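Local coordinates for protein BAG family molecular chaperone regulator 4 (Arabidopsis thaliana, PDB 4HWH) that probably acts as a co-chaperone in programmed cell death and stress responses, binding the ATPase domain of HSP70/HSC70 chaperones through its BAG domain, at residues 15-20 with 43-48; 9-14 with 70-75; 37-42 with 81-86. All coordinates share one frame; numbering follows the deposited sequence.

In the fold
The three contacts each join a different pair of helices 3-29, 36-54 and 63-86, closing the three-helix bundle of the BAG domain. The centre of contact 1 lies about 3 Å from that of the chain; its packing is purely apolar. Contact 2, its centre about 7 Å from that of contact 1, touches it directly: Asp15 OD1 makes a 2.6 Å salt bridge to Arg72 NH1, and one acetate is shared by Ser18 and Arg72. Measured between centres, contact 3 is about 11 Å from contact 1 and about 17 Å from contact 2. Leu17 and Arg20 of contact 1 and Glu13 of contact 2 line a pocket holding malonic acid, probably from the crystallisation liquor.

Contact 1. Residues 15-20 with 43-48; sequences DKLSDR and AELLMR. With ACT (acetate ion), chain G.
Leu17 reaches across to Leu45 and Leu46, and the closest contacts between helix segments 15-20 and 43-48 run through its two methyls, with CB of Leu17 also against CD2 of Leu46. Leu17 CD2 meets Leu45 CB at 3.8 Å, one side chain lying roughly perpendicular to the other. Leu17 CD1 lies 3.8 Å from Leu46 CD2, and here the side chains run antiparallel alongside one another. With CG of Leu17 anti to its carbonyl carbon (chi1 -69°), the fork of the leucine opens over Leu45 and Leu46; CD2 meets Leu45, while CD1 sits between the two. No hydrogen bond joins the segments, so the contact is apolar packing.

The polar interactions lie elsewhere. Ser18 is directed away from segment 43-48, and Ser18 OG donates a hydrogen bond of 2.8 Å to OXT of an acetate, which Arg72 also holds. Arg20 NH2 is hydrogen-bonded to the bound malonic acid, whose pocket includes Leu17 as well.

The contact belongs to the buried interior of the three-helix bundle. Helix 63-86 packs against both partners, with Leu76 touching Ser18 of helix 3-29 and Leu46 of helix 36-54.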
loop_
_atom_site.group_PDB
_atom_site.type_symbol
_atom_site.label_atom_id
_atom_site.label_comp_id
_atom_site.label_asym_id
_atom_site.label_seq_id
_atom_site.Cartn_x
_atom_site.Cartn_y
_atom_site.Cartn_z
ATOM N N ASP A 15 5.282 1.274 -4.586
ATOM C CA ASP A 15 5.142 2.412 -5.490
ATOM C C ASP A 15 3.906 2.247 -6.367
ATOM O O ASP A 15 3.107 3.170 -6.516
ATOM C CB ASP A 15 6.380 2.573 -6.380
ATOM C CG ASP A 15 7.556 3.184 -5.642
ATOM O OD1 ASP A 15 7.359 3.715 -4.531
ATOM O OD2 ASP A 15 8.681 3.142 -6.183
ATOM N N LYS A 16 3.753 1.065 -6.953
ATOM C CA LYS A 16 2.591 0.788 -7.787
ATOM C C LYS A 16 1.306 0.939 -6.984
ATOM O O LYS A 16 0.324 1.511 -7.459
ATOM C CB LYS A 16 2.682 -0.618 -8.383
ATOM C CG LYS A 16 3.684 -0.741 -9.526
ATOM C CD LYS A 16 3.801 -2.187 -10.005
ATOM C CE LYS A 16 4.896 -2.339 -11.047
ATOM N NZ LYS A 16 5.026 -3.749 -11.505
ATOM N N LEU A 17 1.312 0.419 -5.762
ATOM C CA LEU A 17 0.138 0.516 -4.906
ATOM C C LEU A 17 -0.132 1.962 -4.502
ATOM O O LEU A 17 -1.282 2.388 -4.418
ATOM C CB LEU A 17 0.294 -0.388 -3.680
ATOM C CG LEU A 17 0.242 -1.881 -4.033
ATOM C CD1 LEU A 17 0.728 -2.757 -2.874
ATOM C CD2 LEU A 17 -1.168 -2.272 -4.460
ATOM N N SER A 18 0.931 2.720 -4.264
ATOM C CA SER A 18 0.771 4.125 -3.917
ATOM C C SER A 18 0.069 4.885 -5.047
ATOM O O SER A 18 -0.821 5.697 -4.799
ATOM C CB SER A 18 2.124 4.764 -3.602
ATOM O OG SER A 18 1.976 6.154 -3.370
ATOM N N ASP A 19 0.475 4.618 -6.286
ATOM C CA ASP A 19 -0.173 5.230 -7.447
ATOM C C ASP A 19 -1.640 4.810 -7.535
ATOM O O ASP A 19 -2.516 5.619 -7.843
ATOM C CB ASP A 19 0.557 4.858 -8.743
ATOM C CG ASP A 19 1.879 5.589 -8.904
ATOM O OD1 ASP A 19 2.102 6.596 -8.201
ATOM O OD2 ASP A 19 2.697 5.160 -9.742
ATOM N N ARG A 20 -1.905 3.539 -7.264
ATOM C CA ARG A 20 -3.271 3.028 -7.331
ATOM C C ARG A 20 -4.175 3.708 -6.305
ATOM O O ARG A 20 -5.324 4.044 -6.598
ATOM C CB ARG A 20 -3.294 1.511 -7.139
ATOM C CG ARG A 20 -4.691 0.914 -7.160
ATOM C CD ARG A 20 -5.397 1.246 -8.459
ATOM N NE ARG A 20 -4.682 0.705 -9.610
ATOM C CZ ARG A 20 -4.823 1.152 -10.853
ATOM N NH1 ARG A 20 -5.651 2.157 -11.112
ATOM N NH2 ARG A 20 -4.129 0.603 -11.839
ATOM N N ALA A 43 -5.859 -2.833 0.138
ATOM C CA ALA A 43 -5.465 -3.104 1.517
ATOM C C ALA A 43 -4.789 -4.471 1.605
ATOM O O ALA A 43 -3.755 -4.624 2.258
ATOM C CB ALA A 43 -6.677 -3.034 2.448
ATOM N N GLU A 44 -5.370 -5.460 0.936
ATOM C CA GLU A 44 -4.808 -6.805 0.946
ATOM C C GLU A 44 -3.399 -6.841 0.351
ATOM O O GLU A 44 -2.500 -7.489 0.892
ATOM C CB GLU A 44 -5.725 -7.777 0.194
ATOM C CG GLU A 44 -5.041 -9.068 -0.242
ATOM C CD GLU A 44 -4.579 -9.927 0.923
ATOM O OE1 GLU A 44 -5.066 -9.721 2.055
ATOM O OE2 GLU A 44 -3.725 -10.813 0.707
ATOM N N LEU A 45 -3.205 -6.149 -0.767
ATOM C CA LEU A 45 -1.914 -6.196 -1.435
ATOM C C LEU A 45 -0.851 -5.483 -0.610
ATOM O O LEU A 45 0.311 -5.878 -0.606
ATOM C CB LEU A 45 -2.005 -5.622 -2.847
ATOM C CG LEU A 45 -2.825 -6.479 -3.818
ATOM C CD1 LEU A 45 -2.977 -5.775 -5.157
ATOM C CD2 LEU A 45 -2.183 -7.854 -3.997
ATOM N N LEU A 46 -1.257 -4.434 0.097
ATOM C CA LEU A 46 -0.356 -3.756 1.020
ATOM C C LEU A 46 0.057 -4.691 2.154
ATOM O O LEU A 46 1.216 -4.713 2.558
ATOM C CB LEU A 46 -1.009 -2.491 1.573
ATOM C CG LEU A 46 -1.117 -1.338 0.574
ATOM C CD1 LEU A 46 -2.066 -0.264 1.088
ATOM C CD2 LEU A 46 0.259 -0.748 0.282
ATOM N N MET A 47 -0.896 -5.470 2.660
ATOM C CA MET A 47 -0.605 -6.433 3.721
ATOM C C MET A 47 0.374 -7.512 3.255
ATOM O O MET A 47 1.238 -7.951 4.013
ATOM C CB MET A 47 -1.899 -7.065 4.243
ATOM C CG MET A 47 -2.781 -6.084 5.009
ATOM S SD MET A 47 -4.238 -6.846 5.749
ATOM C CE MET A 47 -5.110 -5.404 6.360
ATOM N N ARG A 48 0.244 -7.927 2.001
ATOM C CA ARG A 48 1.150 -8.920 1.439
ATOM C C ARG A 48 2.573 -8.373 1.373
ATOM O O ARG A 48 3.540 -9.097 1.610
ATOM C CB ARG A 48 0.676 -9.346 0.048
ATOM C CG ARG A 48 -0.600 -10.174 0.059
ATOM C CD ARG A 48 -0.299 -11.634 0.360
ATOM N NE ARG A 48 0.575 -12.215 -0.653
ATOM C CZ ARG A 48 1.229 -13.364 -0.511
ATOM N NH1 ARG A 48 2.004 -13.809 -1.490
ATOM N NH2 ARG A 48 1.113 -14.062 0.610
HETATM C C ACT G . 3.485 7.368 -0.699
HETATM O O ACT G . 4.102 7.366 0.391
HETATM O OXT ACT G . 4.061 6.798 -1.651
HETATM C CH3 ACT G . 2.140 8.018 -0.849
#

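Contact 2. Residues 9-14 with 70-75; sequences AVTGEV and VRRIQN. With ACT (acetate ion), chain G.
Val14 faces Arg72 and Ile73 between helix segments 9-14 and 70-75, which run nearly parallel, their N-to-C directions only 19° apart and their axes 11.0 Å apart at closest approach. The nearest CA atoms are those of Val14 and Ile73, at 7.3 Å. At this separation the backbones stay well apart, and the side chains fill the interval.

Val14 divides its methyls between the two partners. Val14 CG1, anti to the backbone N (chi1 177°), lies over one face of the Arg72 guanidinium, offset toward the rim and 3.4 Å from Arg72 NE. Val14 CG2 turns to the apolar side and meets Ile73 CG1 at 3.9 Å, the valine and isoleucine set nearly square to each other. Thr11 adds its CG2 methyl, 3.7 Å from Arg72 NH1.

These segments belong to the first and third helices of the three-helix bundle that forms the BAG domain. An up-down-up course sets these two helices parallel, with helix 36-54 running the other way; Val10 of one and Val70 of the other also touch that helix.

The chain of Arg72 bends at chi2 and chi3, which lays its guanidinium across Val14. NH1 forms salt bridges with Asp15 and with Glu69, while Arg72 NH2 donates to OXT of an acetate, probably from the crystallisation liquor, at 2.9 Å with an N-H...O angle of 159°. Replacing Arg72 by an alanine would probably leave Asp15 and Glu69 without their shared cation and uncover the CG1 methyl of Val14.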
loop_
_atom_site.group_PDB
_atom_site.type_symbol
_atom_site.label_atom_id
_atom_site.label_comp_id
_atom_site.label_asym_id
_atom_site.label_seq_id
_atom_site.Cartn_x
_atom_site.Cartn_y
_atom_site.Cartn_z
ATOM N N ALA A 9 12.653 -4.597 -4.127
ATOM C CA ALA A 9 11.553 -5.269 -4.812
ATOM C C ALA A 9 10.215 -4.883 -4.197
ATOM O O ALA A 9 9.243 -4.626 -4.903
ATOM C CB ALA A 9 11.741 -6.777 -4.769
ATOM N N VAL A 10 10.164 -4.854 -2.871
ATOM C CA VAL A 10 8.948 -4.446 -2.185
ATOM C C VAL A 10 8.633 -2.984 -2.486
ATOM O O VAL A 10 7.489 -2.635 -2.783
ATOM C CB VAL A 10 9.061 -4.639 -0.669
ATOM C CG1 VAL A 10 7.917 -3.928 0.036
ATOM C CG2 VAL A 10 9.061 -6.117 -0.336
ATOM N N THR A 11 9.654 -2.137 -2.413
ATOM C CA THR A 11 9.485 -0.711 -2.675
ATOM C C THR A 11 8.836 -0.471 -4.035
ATOM O O THR A 11 7.941 0.363 -4.167
ATOM C CB THR A 11 10.828 0.041 -2.599
ATOM O OG1 THR A 11 11.298 0.034 -1.246
ATOM C CG2 THR A 11 10.666 1.479 -3.059
ATOM N N GLY A 12 9.286 -1.212 -5.040
ATOM C CA GLY A 12 8.734 -1.087 -6.376
ATOM C C GLY A 12 7.258 -1.436 -6.406
ATOM O O GLY A 12 6.472 -0.817 -7.124
ATOM N N GLU A 13 6.879 -2.433 -5.616
ATOM C CA GLU A 13 5.491 -2.865 -5.583
ATOM C C GLU A 13 4.644 -1.861 -4.808
ATOM O O GLU A 13 3.517 -1.551 -5.194
ATOM C CB GLU A 13 5.374 -4.255 -4.964
ATOM C CG GLU A 13 4.070 -4.937 -5.296
ATOM C CD GLU A 13 3.826 -4.989 -6.791
ATOM O OE1 GLU A 13 4.803 -5.178 -7.548
ATOM O OE2 GLU A 13 2.658 -4.839 -7.206
ATOM N N VAL A 14 5.197 -1.346 -3.717
ATOM C CA VAL A 14 4.499 -0.341 -2.930
ATOM C C VAL A 14 4.309 0.945 -3.738
ATOM O O VAL A 14 3.289 1.623 -3.604
ATOM C CB VAL A 14 5.227 -0.065 -1.599
ATOM C CG1 VAL A 14 4.519 1.030 -0.823
ATOM C CG2 VAL A 14 5.292 -1.346 -0.770
ATOM N N VAL A 70 8.004 -0.131 5.843
ATOM C CA VAL A 70 6.922 -0.540 6.723
ATOM C C VAL A 70 6.051 0.667 7.058
ATOM O O VAL A 70 4.822 0.589 7.027
ATOM C CB VAL A 70 7.456 -1.197 8.015
ATOM C CG1 VAL A 70 6.332 -1.381 9.035
ATOM C CG2 VAL A 70 8.114 -2.533 7.691
ATOM N N ARG A 71 6.698 1.787 7.369
ATOM C CA ARG A 71 5.980 3.005 7.722
ATOM C C ARG A 71 5.183 3.543 6.539
ATOM O O ARG A 71 4.058 4.013 6.707
ATOM C CB ARG A 71 6.947 4.073 8.247
ATOM C CG ARG A 71 7.584 3.716 9.583
ATOM C CD ARG A 71 8.504 4.823 10.076
ATOM N NE ARG A 71 9.115 4.494 11.360
ATOM C CZ ARG A 71 9.951 5.293 12.017
ATOM N NH1 ARG A 71 10.278 6.475 11.510
ATOM N NH2 ARG A 71 10.460 4.913 13.181
ATOM N N ARG A 72 5.767 3.464 5.346
ATOM C CA ARG A 72 5.100 3.934 4.139
ATOM C C ARG A 72 3.825 3.127 3.936
ATOM O O ARG A 72 2.771 3.671 3.612
ATOM C CB ARG A 72 6.030 3.797 2.924
ATOM C CG ARG A 72 5.991 4.978 1.961
ATOM C CD ARG A 72 5.450 4.619 0.578
ATOM N NE ARG A 72 6.366 3.749 -0.152
ATOM C CZ ARG A 72 6.516 3.736 -1.474
ATOM N NH1 ARG A 72 7.377 2.890 -2.022
ATOM N NH2 ARG A 72 5.824 4.564 -2.251
ATOM N N ILE A 73 3.925 1.822 4.148
ATOM C CA ILE A 73 2.772 0.942 4.002
ATOM C C ILE A 73 1.670 1.282 5.009
ATOM O O ILE A 73 0.492 1.366 4.655
ATOM C CB ILE A 73 3.191 -0.536 4.132
ATOM C CG1 ILE A 73 3.986 -0.966 2.893
ATOM C CG2 ILE A 73 1.975 -1.416 4.331
ATOM C CD1 ILE A 73 4.536 -2.385 2.969
ATOM N N GLN A 74 2.056 1.480 6.265
ATOM C CA GLN A 74 1.094 1.855 7.295
ATOM C C GLN A 74 0.354 3.139 6.917
ATOM O O GLN A 74 -0.851 3.260 7.131
ATOM C CB GLN A 74 1.795 1.999 8.650
ATOM C CG GLN A 74 2.487 0.720 9.109
ATOM C CD GLN A 74 3.307 0.912 10.372
ATOM O OE1 GLN A 74 3.895 1.972 10.591
ATOM N NE2 GLN A 74 3.354 -0.121 11.208
ATOM N N ASN A 75 1.074 4.091 6.336
ATOM C CA ASN A 75 0.459 5.336 5.886
ATOM C C ASN A 75 -0.549 5.110 4.765
ATOM O O ASN A 75 -1.638 5.679 4.773
ATOM C CB ASN A 75 1.528 6.333 5.442
ATOM C CG ASN A 75 2.289 6.923 6.610
ATOM O OD1 ASN A 75 1.933 6.708 7.770
ATOM N ND2 ASN A 75 3.345 7.675 6.311
HETATM C C ACT G . 3.485 7.368 -0.699
HETATM O O ACT G . 4.102 7.366 0.391
HETATM O OXT ACT G . 4.061 6.798 -1.651
HETATM C CH3 ACT G . 2.140 8.018 -0.849
#

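Contact 3. Residues 37-42 with 81-86; sequences REFDMA and DKLKAR
Lys84 lies against Phe39 at its base and ends on Asp40, where helix segments 37-42 and 81-86 pass antiparallel at 163° with their axes 9.7 Å apart. They belong to the second and third helices of the BAG domain's three-helix bundle. Lys84 CA sits over one face of the Phe39 ring, 4.2 Å from the centroid, in a CH-pi contact. Lys84 CB packs 4.1 Å from Phe39 CB. CG stands anti to the backbone N (chi1 -173°), and the extended chain beyond it carries past the ring to the aspartate. Lys84 CD comes within 3.7 Å of Asp40 OD1, and CE draws nearer to the same oxygen. Lys84 NZ completes the path with a 2.7 Å salt-bridge hydrogen bond to Asp40 OD1, on the syn lone pair. A water accepts from NZ and donates to Asp40 OD2, linking both carboxylate oxygens to the ammonium.

Leu83 CB lies 3.7 Å from Phe39 CE1, and Val28 of helix 3-29 also touches this aromatic side chain. Apolar packing is thus joined to a charged pair of partly exposed residues. The direct bond and the water bridge together probably restrain the lysine tip and help balance both charges.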
loop_
_atom_site.group_PDB
_atom_site.type_symbol
_atom_site.label_atom_id
_atom_site.label_comp_id
_atom_site.label_asym_id
_atom_site.label_seq_id
_atom_site.Cartn_x
_atom_site.Cartn_y
_atom_site.Cartn_z
ATOM N N ARG A 37 -14.453 -3.685 -3.413
ATOM C CA ARG A 37 -13.329 -4.596 -3.634
ATOM C C ARG A 37 -12.039 -3.867 -4.013
ATOM O O ARG A 37 -10.948 -4.371 -3.763
ATOM C CB ARG A 37 -13.659 -5.672 -4.677
ATOM C CG ARG A 37 -13.696 -5.177 -6.114
ATOM C CD ARG A 37 -13.468 -6.323 -7.093
ATOM N NE ARG A 37 -13.623 -5.890 -8.479
ATOM C CZ ARG A 37 -14.733 -6.056 -9.188
ATOM N NH1 ARG A 37 -15.784 -6.654 -8.642
ATOM N NH2 ARG A 37 -14.791 -5.631 -10.442
ATOM N N GLU A 38 -12.160 -2.687 -4.618
ATOM C CA GLU A 38 -10.974 -1.909 -4.969
ATOM C C GLU A 38 -10.203 -1.549 -3.704
ATOM O O GLU A 38 -8.987 -1.714 -3.638
ATOM C CB GLU A 38 -11.337 -0.624 -5.722
ATOM C CG GLU A 38 -12.265 -0.807 -6.901
ATOM C CD GLU A 38 -11.778 -1.858 -7.876
ATOM O OE1 GLU A 38 -10.555 -1.971 -8.094
ATOM O OE2 GLU A 38 -12.632 -2.571 -8.431
ATOM N N PHE A 39 -10.917 -1.042 -2.703
ATOM C CA PHE A 39 -10.286 -0.655 -1.448
ATOM C C PHE A 39 -9.736 -1.877 -0.723
ATOM O O PHE A 39 -8.637 -1.845 -0.172
ATOM C CB PHE A 39 -11.278 0.084 -0.551
ATOM C CG PHE A 39 -11.931 1.259 -1.213
ATOM C CD1 PHE A 39 -11.166 2.295 -1.724
ATOM C CD2 PHE A 39 -13.308 1.331 -1.325
ATOM C CE1 PHE A 39 -11.761 3.382 -2.338
ATOM C CE2 PHE A 39 -13.912 2.414 -1.939
ATOM C CZ PHE A 39 -13.135 3.441 -2.447
ATOM N N ASP A 40 -10.505 -2.961 -0.731
ATOM C CA ASP A 40 -10.095 -4.167 -0.028
ATOM C C ASP A 40 -8.912 -4.854 -0.701
ATOM O O ASP A 40 -8.008 -5.339 -0.024
ATOM C CB ASP A 40 -11.279 -5.122 0.140
ATOM C CG ASP A 40 -12.261 -4.639 1.190
ATOM O OD1 ASP A 40 -11.881 -3.762 1.991
ATOM O OD2 ASP A 40 -13.403 -5.131 1.219
ATOM N N MET A 41 -8.904 -4.890 -2.029
ATOM C CA MET A 41 -7.758 -5.448 -2.739
ATOM C C MET A 41 -6.499 -4.621 -2.489
ATOM O O MET A 41 -5.417 -5.177 -2.296
ATOM C CB MET A 41 -8.028 -5.545 -4.241
ATOM C CG MET A 41 -8.940 -6.686 -4.646
ATOM S SD MET A 41 -8.954 -6.896 -6.443
ATOM C CE MET A 41 -9.820 -5.416 -6.952
ATOM N N ALA A 42 -6.631 -3.297 -2.499
ATOM C CA ALA A 42 -5.476 -2.442 -2.227
ATOM C C ALA A 42 -4.947 -2.713 -0.819
ATOM O O ALA A 42 -3.736 -2.809 -0.604
ATOM C CB ALA A 42 -5.835 -0.963 -2.394
ATOM N N ASP A 81 -8.169 3.069 4.293
ATOM C CA ASP A 81 -9.246 3.013 5.279
ATOM C C ASP A 81 -10.135 4.245 5.165
ATOM O O ASP A 81 -11.363 4.147 5.174
ATOM C CB ASP A 81 -8.681 2.935 6.700
ATOM C CG ASP A 81 -8.014 1.612 6.989
ATOM O OD1 ASP A 81 -8.388 0.608 6.351
ATOM O OD2 ASP A 81 -7.120 1.576 7.862
ATOM N N LYS A 82 -9.499 5.407 5.058
ATOM C CA LYS A 82 -10.218 6.674 4.988
ATOM C C LYS A 82 -11.104 6.729 3.750
ATOM O O LYS A 82 -12.262 7.125 3.831
ATOM C CB LYS A 82 -9.241 7.853 4.997
ATOM C CG LYS A 82 -8.717 8.228 6.379
ATOM C CD LYS A 82 -8.501 6.995 7.243
ATOM C CE LYS A 82 -7.556 7.265 8.400
ATOM N NZ LYS A 82 -7.226 6.000 9.119
ATOM N N LEU A 83 -10.554 6.334 2.607
ATOM C CA LEU A 83 -11.330 6.265 1.376
ATOM C C LEU A 83 -12.522 5.331 1.515
ATOM O O LEU A 83 -13.641 5.676 1.141
ATOM C CB LEU A 83 -10.459 5.786 0.218
ATOM C CG LEU A 83 -9.564 6.819 -0.452
ATOM C CD1 LEU A 83 -8.932 6.214 -1.694
ATOM C CD2 LEU A 83 -10.377 8.050 -0.804
ATOM N N LYS A 84 -12.273 4.133 2.033
ATOM C CA LYS A 84 -13.335 3.154 2.197
ATOM C C LYS A 84 -14.428 3.720 3.095
ATOM O O LYS A 84 -15.614 3.630 2.781
ATOM C CB LYS A 84 -12.789 1.848 2.776
ATOM C CG LYS A 84 -13.819 0.727 2.812
ATOM C CD LYS A 84 -13.219 -0.577 3.306
ATOM C CE LYS A 84 -14.263 -1.677 3.308
ATOM N NZ LYS A 84 -13.694 -2.975 3.759
ATOM N N ALA A 85 -14.018 4.315 4.209
ATOM C CA ALA A 85 -14.965 4.921 5.138
ATOM C C ALA A 85 -15.771 6.022 4.451
ATOM O O ALA A 85 -16.988 6.103 4.614
ATOM C CB ALA A 85 -14.241 5.465 6.353
ATOM N N ARG A 86 -15.087 6.863 3.680
ATOM C CA ARG A 86 -15.744 7.937 2.940
ATOM C C ARG A 86 -16.826 7.411 2.003
ATOM O O ARG A 86 -17.837 8.076 1.775
ATOM C CB ARG A 86 -14.723 8.749 2.138
ATOM C CG ARG A 86 -14.321 10.076 2.770
ATOM C CD ARG A 86 -13.229 9.914 3.817
ATOM N NE ARG A 86 -13.693 9.219 5.014
ATOM C CZ ARG A 86 -12.958 9.051 6.110
ATOM N NH1 ARG A 86 -11.724 9.531 6.163
ATOM N NH2 ARG A 86 -13.458 8.406 7.155
HETATM O O HOH W 1 -15.619 -4.765 2.958
#